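Local atomic coordinates of activated BY transcription factor SSRB (Salmonella enterica, PDB entry 2WNW), a protein that belongs to glycosyl hydrolase family 30, pairing a TIM barrel with a beta-sandwich domain, and is known as SrfJ, activated by the transcription factor SsrB. Residues A[53-58]-A[95-100]; A[259-265]-A[285-289]; A[269-275]-A[312-316]; A[146-151]-A[162-166]. All coordinates share one frame; numbering follows the deposited sequence.

Contact 1. Residues A[53-58]-A[95-100]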
loop_
_atom_site.group_PDB
_atom_site.type_symbol
_atom_site.label_atom_id
_atom_site.label_comp_id
_atom_site.label_asym_id
_atom_site.label_seq_id
_atom_site.Cartn_x
_atom_site.Cartn_y
_atom_site.Cartn_z
ATOM N N THR A 53 -24.006 20.154 10.479
ATOM C CA THR A 53 -24.625 19.632 11.695
ATOM C C THR A 53 -25.353 20.797 12.348
ATOM O O THR A 53 -25.114 21.950 11.994
ATOM C CB THR A 53 -23.578 19.105 12.699
ATOM O OG1 THR A 53 -22.649 20.151 13.011
ATOM C CG2 THR A 53 -22.830 17.911 12.118
ATOM N N GLU A 54 -26.244 20.507 13.291
ATOM C CA GLU A 54 -26.951 21.583 13.970
ATOM C C GLU A 54 -25.914 22.493 14.623
ATOM O O GLU A 54 -26.069 23.713 14.640
ATOM C CB GLU A 54 -27.907 21.034 15.033
ATOM C CG GLU A 54 -28.376 22.109 16.016
ATOM C CD GLU A 54 -29.626 21.723 16.777
ATOM O OE1 GLU A 54 -30.736 21.969 16.258
ATOM O OE2 GLU A 54 -29.499 21.173 17.889
ATOM N N GLY A 55 -24.849 21.891 15.147
ATOM C CA GLY A 55 -23.798 22.673 15.778
ATOM C C GLY A 55 -23.185 23.661 14.802
ATOM O O GLY A 55 -23.066 24.852 15.097
ATOM N N ALA A 56 -22.783 23.168 13.635
ATOM C CA ALA A 56 -22.189 24.028 12.619
ATOM C C ALA A 56 -23.196 25.092 12.181
ATOM O O ALA A 56 -22.832 26.243 11.952
ATOM C CB ALA A 56 -21.746 23.194 11.413
ATOM N N GLY A 57 -24.464 24.694 12.074
ATOM C CA GLY A 57 -25.509 25.615 11.662
ATOM C C GLY A 57 -25.727 26.746 12.650
ATOM O O GLY A 57 -25.863 27.905 12.259
ATOM N N VAL A 58 -25.770 26.409 13.933
ATOM C CA VAL A 58 -25.965 27.408 14.980
ATOM C C VAL A 58 -24.788 28.382 15.001
ATOM O O VAL A 58 -24.969 29.587 15.191
ATOM C CB VAL A 58 -26.123 26.726 16.363
ATOM C CG1 VAL A 58 -25.973 27.746 17.482
ATOM C CG2 VAL A 58 -27.497 26.059 16.446
ATOM N N PHE A 95 -23.255 16.575 17.830
ATOM C CA PHE A 95 -23.033 17.986 17.569
ATOM C C PHE A 95 -24.358 18.703 17.328
ATOM O O PHE A 95 -24.661 19.168 16.223
ATOM C CB PHE A 95 -22.067 18.179 16.396
ATOM C CG PHE A 95 -20.626 18.069 16.800
ATOM C CD1 PHE A 95 -19.966 16.839 16.775
ATOM C CD2 PHE A 95 -19.952 19.184 17.286
ATOM C CE1 PHE A 95 -18.651 16.725 17.237
ATOM C CE2 PHE A 95 -18.644 19.082 17.749
ATOM C CZ PHE A 95 -17.991 17.848 17.726
ATOM N N SER A 96 -25.145 18.770 18.398
ATOM C CA SER A 96 -26.448 19.423 18.394
ATOM C C SER A 96 -26.595 20.078 19.759
ATOM O O SER A 96 -25.842 19.767 20.683
ATOM C CB SER A 96 -27.567 18.396 18.203
ATOM O OG SER A 96 -27.417 17.679 16.990
ATOM N N LEU A 97 -27.556 20.984 19.884
ATOM C CA LEU A 97 -27.787 21.661 21.154
ATOM C C LEU A 97 -28.383 20.654 22.135
ATOM O O LEU A 97 -28.376 20.865 23.346
ATOM C CB LEU A 97 -28.738 22.842 20.955
ATOM C CG LEU A 97 -28.243 23.940 20.006
ATOM C CD1 LEU A 97 -29.308 25.017 19.861
ATOM C CD2 LEU A 97 -26.948 24.539 20.543
ATOM N N GLY A 98 -28.889 19.553 21.588
ATOM C CA GLY A 98 -29.488 18.506 22.396
ATOM C C GLY A 98 -30.186 17.516 21.482
ATOM O O GLY A 98 -30.187 17.698 20.266
ATOM N N ASN A 99 -30.776 16.468 22.051
ATOM C CA ASN A 99 -31.476 15.467 21.246
ATOM C C ASN A 99 -32.736 16.066 20.637
ATOM O O ASN A 99 -33.385 16.912 21.248
ATOM C CB ASN A 99 -31.900 14.271 22.105
ATOM C CG ASN A 99 -30.724 13.507 22.684
ATOM O OD1 ASN A 99 -29.982 12.832 21.963
ATOM N ND2 ASN A 99 -30.554 13.603 23.995
ATOM N N TYR A 100 -33.077 15.628 19.429
ATOM C CA TYR A 100 -34.298 16.078 18.765
ATOM C C TYR A 100 -34.688 15.084 17.681
ATOM O O TYR A 100 -33.825 14.490 17.029
ATOM C CB TYR A 100 -34.148 17.501 18.187
ATOM C CG TYR A 100 -33.178 17.672 17.033
ATOM C CD1 TYR A 100 -33.533 17.312 15.730
ATOM C CD2 TYR A 100 -31.908 18.202 17.246
ATOM C CE1 TYR A 100 -32.642 17.477 14.668
ATOM C CE2 TYR A 100 -31.009 18.369 16.193
ATOM C CZ TYR A 100 -31.379 18.002 14.909
ATOM O OH TYR A 100 -30.472 18.138 13.879
HETATM O O HOH W 1 -27.275 17.794 14.360
#

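Contact 2. Residues A[259-265]-A[285-289]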
loop_
_atom_site.group_PDB
_atom_site.type_symbol
_atom_site.label_atom_id
_atom_site.label_comp_id
_atom_site.label_asym_id
_atom_site.label_seq_id
_atom_site.Cartn_x
_atom_site.Cartn_y
_atom_site.Cartn_z
ATOM N N TYR A 259 -26.463 -7.109 -2.602
ATOM C CA TYR A 259 -25.516 -6.676 -3.615
ATOM C C TYR A 259 -26.208 -5.758 -4.616
ATOM O O TYR A 259 -25.665 -4.723 -5.000
ATOM C CB TYR A 259 -24.928 -7.881 -4.355
ATOM C CG TYR A 259 -23.862 -7.479 -5.346
ATOM C CD1 TYR A 259 -22.543 -7.282 -4.938
ATOM C CD2 TYR A 259 -24.189 -7.211 -6.674
ATOM C CE1 TYR A 259 -21.575 -6.825 -5.832
ATOM C CE2 TYR A 259 -23.231 -6.751 -7.573
ATOM C CZ TYR A 259 -21.927 -6.559 -7.145
ATOM O OH TYR A 259 -20.986 -6.087 -8.031
ATOM N N LYS A 260 -27.415 -6.132 -5.026
ATOM C CA LYS A 260 -28.167 -5.338 -5.990
ATOM C C LYS A 260 -28.730 -4.030 -5.442
ATOM O O LYS A 260 -28.823 -3.042 -6.169
ATOM C CB LYS A 260 -29.320 -6.163 -6.574
ATOM C CG LYS A 260 -28.874 -7.316 -7.455
ATOM C CD LYS A 260 -30.069 -8.046 -8.055
ATOM C CE LYS A 260 -29.619 -9.140 -9.014
ATOM N NZ LYS A 260 -30.776 -9.853 -9.631
ATOM N N GLY A 261 -29.092 -4.012 -4.163
ATOM C CA GLY A 261 -29.686 -2.809 -3.604
ATOM C C GLY A 261 -28.795 -1.830 -2.861
ATOM O O GLY A 261 -29.236 -0.729 -2.536
ATOM N N ILE A 262 -27.550 -2.211 -2.601
ATOM C CA ILE A 262 -26.630 -1.345 -1.868
ATOM C C ILE A 262 -25.466 -0.903 -2.758
ATOM O O ILE A 262 -24.823 -1.732 -3.401
ATOM C CB ILE A 262 -26.118 -2.085 -0.620
ATOM C CG1 ILE A 262 -27.308 -2.383 0.300
ATOM C CG2 ILE A 262 -25.055 -1.265 0.092
ATOM C CD1 ILE A 262 -26.974 -3.253 1.487
ATOM N N ASN A 263 -25.203 0.404 -2.779
ATOM C CA ASN A 263 -24.155 0.990 -3.621
ATOM C C ASN A 263 -22.723 0.864 -3.106
ATOM O O ASN A 263 -21.772 0.944 -3.885
ATOM C CB ASN A 263 -24.450 2.472 -3.872
ATOM C CG ASN A 263 -25.824 2.706 -4.476
ATOM O OD1 ASN A 263 -26.846 2.583 -3.800
ATOM N ND2 ASN A 263 -25.851 3.043 -5.759
ATOM N N GLY A 264 -22.557 0.684 -1.803
ATOM C CA GLY A 264 -21.211 0.561 -1.279
ATOM C C GLY A 264 -21.136 0.700 0.222
ATOM O O GLY A 264 -22.139 0.564 0.919
ATOM N N LEU A 265 -19.935 0.963 0.726
ATOM C CA LEU A 265 -19.757 1.116 2.161
ATOM C C LEU A 265 -19.105 2.444 2.473
ATOM O O LEU A 265 -18.261 2.926 1.718
ATOM C CB LEU A 265 -18.885 -0.004 2.734
ATOM C CG LEU A 265 -19.362 -1.455 2.606
ATOM C CD1 LEU A 265 -18.958 -2.009 1.246
ATOM C CD2 LEU A 265 -18.728 -2.283 3.713
ATOM N N LEU A 285 -14.878 -5.890 -4.958
ATOM C CA LEU A 285 -16.134 -5.231 -5.310
ATOM C C LEU A 285 -15.841 -4.001 -6.162
ATOM O O LEU A 285 -16.145 -2.870 -5.772
ATOM C CB LEU A 285 -16.871 -4.811 -4.038
ATOM C CG LEU A 285 -17.232 -5.947 -3.080
ATOM C CD1 LEU A 285 -17.741 -5.367 -1.766
ATOM C CD2 LEU A 285 -18.285 -6.841 -3.722
ATOM N N PRO A 286 -15.254 -4.209 -7.349
ATOM C CA PRO A 286 -14.918 -3.102 -8.246
ATOM C C PRO A 286 -16.067 -2.182 -8.628
ATOM O O PRO A 286 -15.844 -1.013 -8.932
ATOM C CB PRO A 286 -14.315 -3.812 -9.459
ATOM C CG PRO A 286 -15.021 -5.122 -9.465
ATOM C CD PRO A 286 -15.004 -5.504 -8.006
ATOM N N ASP A 287 -17.293 -2.695 -8.607
ATOM C CA ASP A 287 -18.437 -1.871 -8.984
ATOM C C ASP A 287 -19.119 -1.160 -7.819
ATOM O O ASP A 287 -20.084 -0.424 -8.024
ATOM C CB ASP A 287 -19.468 -2.705 -9.753
ATOM C CG ASP A 287 -18.884 -3.352 -11.001
ATOM O OD1 ASP A 287 -18.118 -2.678 -11.723
ATOM O OD2 ASP A 287 -19.199 -4.532 -11.263
ATOM N N LYS A 288 -18.626 -1.376 -6.602
ATOM C CA LYS A 288 -19.203 -0.721 -5.430
ATOM C C LYS A 288 -18.331 0.457 -5.023
ATOM O O LYS A 288 -17.164 0.530 -5.403
ATOM C CB LYS A 288 -19.327 -1.708 -4.269
ATOM C CG LYS A 288 -20.305 -2.842 -4.541
ATOM C CD LYS A 288 -21.679 -2.302 -4.909
ATOM C CE LYS A 288 -22.660 -3.422 -5.214
ATOM N NZ LYS A 288 -23.957 -2.877 -5.705
ATOM N N LYS A 289 -18.898 1.386 -4.258
ATOM C CA LYS A 289 -18.146 2.557 -3.826
ATOM C C LYS A 289 -17.687 2.437 -2.381
ATOM O O LYS A 289 -18.422 1.947 -1.527
ATOM C CB LYS A 289 -18.995 3.818 -4.005
ATOM C CG LYS A 289 -19.329 4.111 -5.462
ATOM C CD LYS A 289 -20.044 5.439 -5.631
ATOM C CE LYS A 289 -20.291 5.745 -7.102
ATOM N NZ LYS A 289 -20.940 7.081 -7.286
HETATM O O HOH W 2 -18.399 -5.267 -7.798
#

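Contact 3. Residues A[269-275]-A[312-316]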
loop_
_atom_site.group_PDB
_atom_site.type_symbol
_atom_site.label_atom_id
_atom_site.label_comp_id
_atom_site.label_asym_id
_atom_site.label_seq_id
_atom_site.Cartn_x
_atom_site.Cartn_y
_atom_site.Cartn_z
ATOM N N TRP A 269 -12.243 7.047 10.174
ATOM C CA TRP A 269 -10.830 6.785 10.451
ATOM C C TRP A 269 -10.444 6.663 11.918
ATOM O O TRP A 269 -9.261 6.629 12.241
ATOM C CB TRP A 269 -9.965 7.889 9.822
ATOM C CG TRP A 269 -10.027 9.251 10.512
ATOM C CD1 TRP A 269 -10.357 9.507 11.819
ATOM C CD2 TRP A 269 -9.653 10.516 9.945
ATOM N NE1 TRP A 269 -10.203 10.847 12.098
ATOM C CE2 TRP A 269 -9.772 11.489 10.966
ATOM C CE3 TRP A 269 -9.222 10.921 8.672
ATOM C CZ2 TRP A 269 -9.475 12.843 10.755
ATOM C CZ3 TRP A 269 -8.926 12.275 8.462
ATOM C CH2 TRP A 269 -9.055 13.213 9.499
ATOM N N TYR A 270 -11.425 6.572 12.804
ATOM C CA TYR A 270 -11.132 6.555 14.231
ATOM C C TYR A 270 -10.300 5.421 14.830
ATOM O O TYR A 270 -9.883 5.525 15.983
ATOM C CB TYR A 270 -12.435 6.749 15.012
ATOM C CG TYR A 270 -13.151 8.032 14.618
ATOM C CD1 TYR A 270 -14.381 7.997 13.963
ATOM C CD2 TYR A 270 -12.577 9.279 14.867
ATOM C CE1 TYR A 270 -15.024 9.175 13.565
ATOM C CE2 TYR A 270 -13.208 10.461 14.474
ATOM C CZ TYR A 270 -14.432 10.399 13.823
ATOM O OH TYR A 270 -15.056 11.560 13.429
ATOM N N THR A 271 -10.043 4.355 14.074
ATOM C CA THR A 271 -9.212 3.268 14.598
ATOM C C THR A 271 -7.891 3.128 13.830
ATOM O O THR A 271 -7.180 2.133 13.968
ATOM C CB THR A 271 -9.943 1.905 14.588
ATOM O OG1 THR A 271 -10.342 1.570 13.255
ATOM C CG2 THR A 271 -11.168 1.953 15.503
ATOM N N GLY A 272 -7.562 4.129 13.022
ATOM C CA GLY A 272 -6.308 4.072 12.292
ATOM C C GLY A 272 -6.405 3.870 10.793
ATOM O O GLY A 272 -7.487 3.924 10.206
ATOM N N ASP A 273 -5.248 3.612 10.187
ATOM C CA ASP A 273 -5.111 3.433 8.742
ATOM C C ASP A 273 -5.915 2.295 8.112
ATOM O O ASP A 273 -6.884 2.539 7.393
ATOM C CB ASP A 273 -3.629 3.249 8.381
ATOM C CG ASP A 273 -2.755 4.419 8.824
ATOM O OD1 ASP A 273 -3.301 5.443 9.293
ATOM O OD2 ASP A 273 -1.510 4.313 8.696
ATOM N N HIS A 274 -5.488 1.060 8.360
ATOM C CA HIS A 274 -6.147 -0.122 7.806
ATOM C C HIS A 274 -6.432 0.025 6.312
ATOM O O HIS A 274 -7.461 -0.431 5.818
ATOM C CB HIS A 274 -7.449 -0.396 8.565
ATOM C CG HIS A 274 -7.232 -0.818 9.986
ATOM N ND1 HIS A 274 -6.607 -2.000 10.320
ATOM C CD2 HIS A 274 -7.519 -0.200 11.156
ATOM C CE1 HIS A 274 -6.516 -2.091 11.635
ATOM N NE2 HIS A 274 -7.062 -1.011 12.167
ATOM N N PHE A 275 -5.503 0.643 5.590
ATOM C CA PHE A 275 -5.681 0.867 4.157
ATOM C C PHE A 275 -5.881 -0.419 3.354
ATOM O O PHE A 275 -6.606 -0.428 2.361
ATOM C CB PHE A 275 -4.486 1.648 3.584
ATOM C CG PHE A 275 -4.240 2.980 4.258
ATOM C CD1 PHE A 275 -5.270 3.908 4.404
ATOM C CD2 PHE A 275 -2.973 3.306 4.735
ATOM C CE1 PHE A 275 -5.040 5.146 5.021
ATOM C CE2 PHE A 275 -2.728 4.539 5.353
ATOM C CZ PHE A 275 -3.766 5.462 5.496
ATOM N N THR A 312 -2.567 13.935 10.293
ATOM C CA THR A 312 -3.703 13.018 10.333
ATOM C C THR A 312 -4.577 13.111 9.086
ATOM O O THR A 312 -4.914 12.090 8.489
ATOM C CB THR A 312 -4.558 13.258 11.599
ATOM O OG1 THR A 312 -3.769 12.956 12.759
ATOM C CG2 THR A 312 -5.802 12.377 11.597
ATOM N N TYR A 313 -4.929 14.329 8.683
ATOM C CA TYR A 313 -5.766 14.508 7.504
ATOM C C TYR A 313 -5.074 14.067 6.218
ATOM O O TYR A 313 -5.628 13.279 5.447
ATOM C CB TYR A 313 -6.207 15.974 7.363
ATOM C CG TYR A 313 -7.487 16.307 8.104
ATOM C CD1 TYR A 313 -7.477 16.599 9.470
ATOM C CD2 TYR A 313 -8.716 16.291 7.441
ATOM C CE1 TYR A 313 -8.668 16.867 10.158
ATOM C CE2 TYR A 313 -9.908 16.551 8.116
ATOM C CZ TYR A 313 -9.877 16.838 9.471
ATOM O OH TYR A 313 -11.059 17.084 10.128
ATOM N N LEU A 314 -3.866 14.573 5.981
ATOM C CA LEU A 314 -3.143 14.222 4.761
ATOM C C LEU A 314 -2.806 12.739 4.663
ATOM O O LEU A 314 -2.985 12.126 3.613
ATOM C CB LEU A 314 -1.861 15.052 4.643
ATOM C CG LEU A 314 -2.063 16.534 4.315
ATOM C CD1 LEU A 314 -0.733 17.268 4.437
ATOM C CD2 LEU A 314 -2.634 16.680 2.904
ATOM N N HIS A 315 -2.324 12.164 5.760
ATOM C CA HIS A 315 -1.954 10.754 5.780
ATOM C C HIS A 315 -3.139 9.843 5.475
ATOM O O HIS A 315 -3.021 8.912 4.677
ATOM C CB HIS A 315 -1.358 10.384 7.143
ATOM C CG HIS A 315 -0.970 8.942 7.264
ATOM N ND1 HIS A 315 0.120 8.405 6.613
ATOM C CD2 HIS A 315 -1.536 7.921 7.953
ATOM C CE1 HIS A 315 0.207 7.116 6.892
ATOM N NE2 HIS A 315 -0.786 6.797 7.704
ATOM N N ASP A 316 -4.285 10.103 6.097
ATOM C CA ASP A 316 -5.440 9.253 5.850
ATOM C C ASP A 316 -6.011 9.448 4.451
ATOM O O ASP A 316 -6.375 8.479 3.783
ATOM C CB ASP A 316 -6.529 9.492 6.900
ATOM C CG ASP A 316 -7.524 8.350 6.959
ATOM O OD1 ASP A 316 -8.638 8.479 6.403
ATOM O OD2 ASP A 316 -7.173 7.308 7.543
HETATM O O HOH W 3 -5.272 7.260 9.473
#

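Contact 4. Residues A[146-151]-A[162-166]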
loop_
_atom_site.group_PDB
_atom_site.type_symbol
_atom_site.label_atom_id
_atom_site.label_comp_id
_atom_site.label_asym_id
_atom_site.label_seq_id
_atom_site.Cartn_x
_atom_site.Cartn_y
_atom_site.Cartn_z
ATOM N N PRO A 146 -33.008 6.738 15.697
ATOM C CA PRO A 146 -34.437 6.891 15.404
ATOM C C PRO A 146 -35.026 7.566 16.645
ATOM O O PRO A 146 -34.330 7.726 17.652
ATOM C CB PRO A 146 -34.927 5.446 15.272
ATOM C CG PRO A 146 -33.699 4.698 14.817
ATOM C CD PRO A 146 -32.620 5.316 15.690
ATOM N N PRO A 147 -36.307 7.972 16.596
ATOM C CA PRO A 147 -36.916 8.620 17.766
ATOM C C PRO A 147 -36.838 7.664 18.957
ATOM O O PRO A 147 -36.838 6.447 18.772
ATOM C CB PRO A 147 -38.357 8.864 17.319
ATOM C CG PRO A 147 -38.231 9.005 15.818
ATOM C CD PRO A 147 -37.254 7.906 15.470
ATOM N N ALA A 148 -36.783 8.210 20.170
ATOM C CA ALA A 148 -36.683 7.392 21.374
ATOM C C ALA A 148 -37.737 6.294 21.506
ATOM O O ALA A 148 -37.396 5.141 21.778
ATOM C CB ALA A 148 -36.710 8.284 22.619
ATOM N N PHE A 149 -39.008 6.636 21.308
ATOM C CA PHE A 149 -40.069 5.644 21.455
ATOM C C PHE A 149 -40.014 4.490 20.460
ATOM O O PHE A 149 -40.692 3.481 20.646
ATOM C CB PHE A 149 -41.458 6.303 21.409
ATOM C CG PHE A 149 -41.888 6.752 20.039
ATOM C CD1 PHE A 149 -41.418 7.946 19.498
ATOM C CD2 PHE A 149 -42.792 5.990 19.300
ATOM C CE1 PHE A 149 -41.845 8.380 18.239
ATOM C CE2 PHE A 149 -43.224 6.414 18.041
ATOM C CZ PHE A 149 -42.750 7.611 17.512
ATOM N N MET A 150 -39.204 4.629 19.413
ATOM C CA MET A 150 -39.076 3.572 18.413
ATOM C C MET A 150 -37.940 2.606 18.745
ATOM O O MET A 150 -37.692 1.657 18.001
ATOM C CB MET A 150 -38.825 4.169 17.024
ATOM C CG MET A 150 -40.010 4.901 16.420
ATOM S SD MET A 150 -39.763 5.202 14.653
ATOM C CE MET A 150 -41.131 6.287 14.312
ATOM N N LYS A 151 -37.265 2.841 19.866
ATOM C CA LYS A 151 -36.135 2.011 20.266
ATOM C C LYS A 151 -36.379 1.141 21.495
ATOM O O LYS A 151 -37.253 1.422 22.319
ATOM C CB LYS A 151 -34.914 2.904 20.506
ATOM C CG LYS A 151 -34.604 3.824 19.330
ATOM C CD LYS A 151 -33.503 4.815 19.654
ATOM C CE LYS A 151 -32.176 4.120 19.922
ATOM N NZ LYS A 151 -31.157 5.099 20.388
ATOM N N LEU A 162 -33.554 -0.398 16.972
ATOM C CA LEU A 162 -34.843 -0.017 16.418
ATOM C C LEU A 162 -35.771 -1.202 16.659
ATOM O O LEU A 162 -35.414 -2.340 16.362
ATOM C CB LEU A 162 -34.713 0.245 14.911
ATOM C CG LEU A 162 -35.989 0.602 14.142
ATOM C CD1 LEU A 162 -36.573 1.888 14.692
ATOM C CD2 LEU A 162 -35.669 0.756 12.655
ATOM N N ARG A 163 -36.946 -0.953 17.228
ATOM C CA ARG A 163 -37.876 -2.048 17.468
ATOM C C ARG A 163 -38.287 -2.599 16.112
ATOM O O ARG A 163 -38.573 -1.838 15.188
ATOM C CB ARG A 163 -39.103 -1.560 18.245
ATOM C CG ARG A 163 -38.816 -1.267 19.708
ATOM C CD ARG A 163 -40.106 -1.047 20.485
ATOM N NE ARG A 163 -40.730 0.235 20.180
ATOM C CZ ARG A 163 -42.012 0.391 19.861
ATOM N NH1 ARG A 163 -42.819 -0.658 19.794
ATOM N NH2 ARG A 163 -42.493 1.604 19.626
ATOM N N ARG A 164 -38.308 -3.920 15.988
ATOM C CA ARG A 164 -38.659 -4.543 14.720
ATOM C C ARG A 164 -39.984 -4.042 14.159
ATOM O O ARG A 164 -40.131 -3.902 12.946
ATOM C CB ARG A 164 -38.708 -6.067 14.865
ATOM C CG ARG A 164 -39.040 -6.783 13.563
ATOM C CD ARG A 164 -37.977 -6.526 12.497
ATOM N NE ARG A 164 -38.471 -6.826 11.155
ATOM C CZ ARG A 164 -37.713 -6.845 10.063
ATOM N NH1 ARG A 164 -36.417 -6.582 10.147
ATOM N NH2 ARG A 164 -38.256 -7.124 8.884
ATOM N N GLU A 165 -40.944 -3.757 15.034
ATOM C CA GLU A 165 -42.239 -3.280 14.571
ATOM C C GLU A 165 -42.216 -1.809 14.154
ATOM O O GLU A 165 -43.243 -1.258 13.751
ATOM C CB GLU A 165 -43.320 -3.509 15.640
ATOM C CG GLU A 165 -43.125 -2.769 16.956
ATOM C CD GLU A 165 -42.240 -3.515 17.948
ATOM O OE1 GLU A 165 -42.278 -3.163 19.147
ATOM O OE2 GLU A 165 -41.508 -4.442 17.541
ATOM N N CYS A 166 -41.045 -1.177 14.241
ATOM C CA CYS A 166 -40.908 0.228 13.857
ATOM C C CYS A 166 -40.046 0.436 12.614
ATOM O O CYS A 166 -39.731 1.574 12.261
ATOM C CB CYS A 166 -40.323 1.046 15.011
ATOM S SG CYS A 166 -41.406 1.162 16.452
#

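Contact 1. Residues A[53-58]-A[95-100]
Gly55, in the first turn of helix 54-61, lies against the irregular chain around Ser96, the two CA atoms 4.9 Å apart, and the backbones are joined where Gly55 N donates to Phe95 O at 2.9 Å. Being a glycine, Gly55 lets the Phe95 carbonyl come right up to the helix backbone.

Glu54 carries most of the side-chain contact. Its CG stands anti to the backbone N (chi1 164°) and the chain runs on extended, which takes the carboxylate past Ser96 to the backbone of Leu97. There OE2 accepts from Leu97 N at 2.8 Å, nearly straight at 161°, through the lone pair facing away from OE1. The same carboxylate lies 3.6 Å from Tyr100 CE2 (measured from Glu54 OE2), its plane turned 41° from the ring. Arg118 forms a salt bridge to OE2 and His122 a hydrogen bond to OE1, so both oxygens are engaged. Water 1 accepts from Glu54 N at 3.1 Å and donates to Ser96 OG at 2.6 Å, linking the helix start to the loop; Ser96 OG also bonds Cys93 O. Thr53 caps the helix, its OG1 taking the hydrogen of Ala56 N, and also bonds Asn332. Farther along, Val58 CG2 touches Leu97 CD1 at 4.0 Å.

The contact thus ties the helix after barrel strand 48-51 to the loop after strand 85-90, with helix 117-122 against Leu97 and Tyr100 and strand 332-336 against Phe95.

Contact 2. Residues A[259-265]-A[285-289]
Lys288 crosses one face of the Tyr259 ring and ends at two backbone carbonyls at the close of helix 256-261. Two hydrogen bonds grip its ammonium group: NZ donates to Tyr259 O at 2.6 Å, almost in line with the C=O bond, and to Ile262 O at 2.7 Å. A bend in the lysine chain (chi2 -56°) brings it there.

Lys288 also supplies the contacts over the ring face. CE lies over that face of Tyr259 in a CH-pi contact, and NZ makes a cation-pi interaction 4.3 Å from the centroid of the ring, only 7° off its normal. At the ring edge it is Leu285 CD2 that packs, 3.9 Å from Tyr259 CE1. A water-mediated link is separate from these: water 2 joins Tyr259 OH to Asp287 N.

Backbone pairing is parallel: Lys289 N donates to Asn263 O and Leu265 N to Lys289 O, both at 2.9 Å, on either side of Gly264. With no side chain there, Lys289 O comes within 3.1 Å of Gly264 CA.

These bonds begin the pairing of barrel strands 264-268 and 289-294. Strand 234-239 flanks the first of them, bonding Asn263 and Gly264, while Lys289 NZ forms salt bridges with Glu234 and Asp46.

Contact 3. Residues A[269-275]-A[312-316]
Trp269 presents its indole to helix 305-322, and this is the tightly packed half of the contact. Its CH2 stands 3.5 Å above the centre of the Tyr313 ring in a T-shaped pair, the planes at 83°. Thr312 CG2 rests over one face of the six-membered ring, 4.0 Å from its centroid, while Asp316 OD1 meets the ring edge, 3.4 Å from Trp269 CE3. Trp269 NE1 bonds Cys296 O and Tyr313 OH bonds Asp330, so both rings are also held by their polar ends.

The other half is more polar, with a bridging water. His315, its CG anti to the backbone N (chi1 179°), donates from NE2 to Asp273 OD2 at 2.8 Å and 172°; the bond lies in the imidazole plane but meets the carboxylate from above its own plane. Phe275 turns an edge toward the His315 face in an offset T-shaped pair. Water 3 donates to Asp273 OD1 and to Asp316 OD2, each at 2.7 Å, bridging two carboxylates; Lys242 forms a salt bridge with Asp316 and probably eases their mutual repulsion. The backbone N of Asn391 of the second subunit donates to Asp273 OD2.

This is a TIM-barrel arrangement in which the loop following one strand packs on the helix following the next, here beside the subunit interface.

Contact 4. Residues A[146-151]-A[162-166]
Arg163 bonds to two successive carbonyls, Phe149 O and Met150 O, at the end of the 3-10 turn 148-150. Its backbone N donates to Met150 O at 2.8 Å. Its side chain serves Phe149 O: NH2 donates at 2.8 Å, and NE adds a weak bond to that oxygen at 3.3 Å. A bend at chi3 (-73°) swings the guanidinium toward Phe149 O, and NH1 forms a salt bridge within its own segment with Glu165 OE1 at 2.6 Å. NH1 and NH2 each have a firm acceptor, NE only the weak one. Cys166 SG lies over one face of the guanidinium.

Lys151 points its CB away from the other segment, and its ammonium has four oxygens within bonding distance: Asp155 O, Gly159 O, Ser205 O and Ser145 OG.

Apolar atoms fill the remainder. Leu162 CD1 touches both Pro146 CB and Met150 CB, 4.0 Å from each, and Met150 CG touches Cys166 SG, also at 4.0 Å.

A single backbone bridge, Lys151 with Leu162, closes the base of the intervening excursion. Cys166 is the N-cap residue of helix 167-183; the whole is a long beta-alpha connection of the TIM barrel, between strand 138-143 and that helix.

How the contacts relate
All four contacts belong to the TIM-barrel domain. Contacts 2 and 3 adjoin in sequence and interleave along the chain: contact 2 pairs the start of strand 264-268 with the next strand, and contact 3 uses the loop that follows the same strand, their centres about 22 Å apart. Contacts 1 and 4 lie earlier, in connections after strands 48-51, 85-90 and 138-143. Contact 1 comes within about 7 Å, nearest atoms, of both contact 3 and contact 4, whereas contacts 3 and 4 have centres about 33 Å apart. Glycerol, probably from the crystallisation liquor, lies about 4 Å from the Phe95 side chain and about 3 Å from Asp273's; contact 3 alone meets the second subunit.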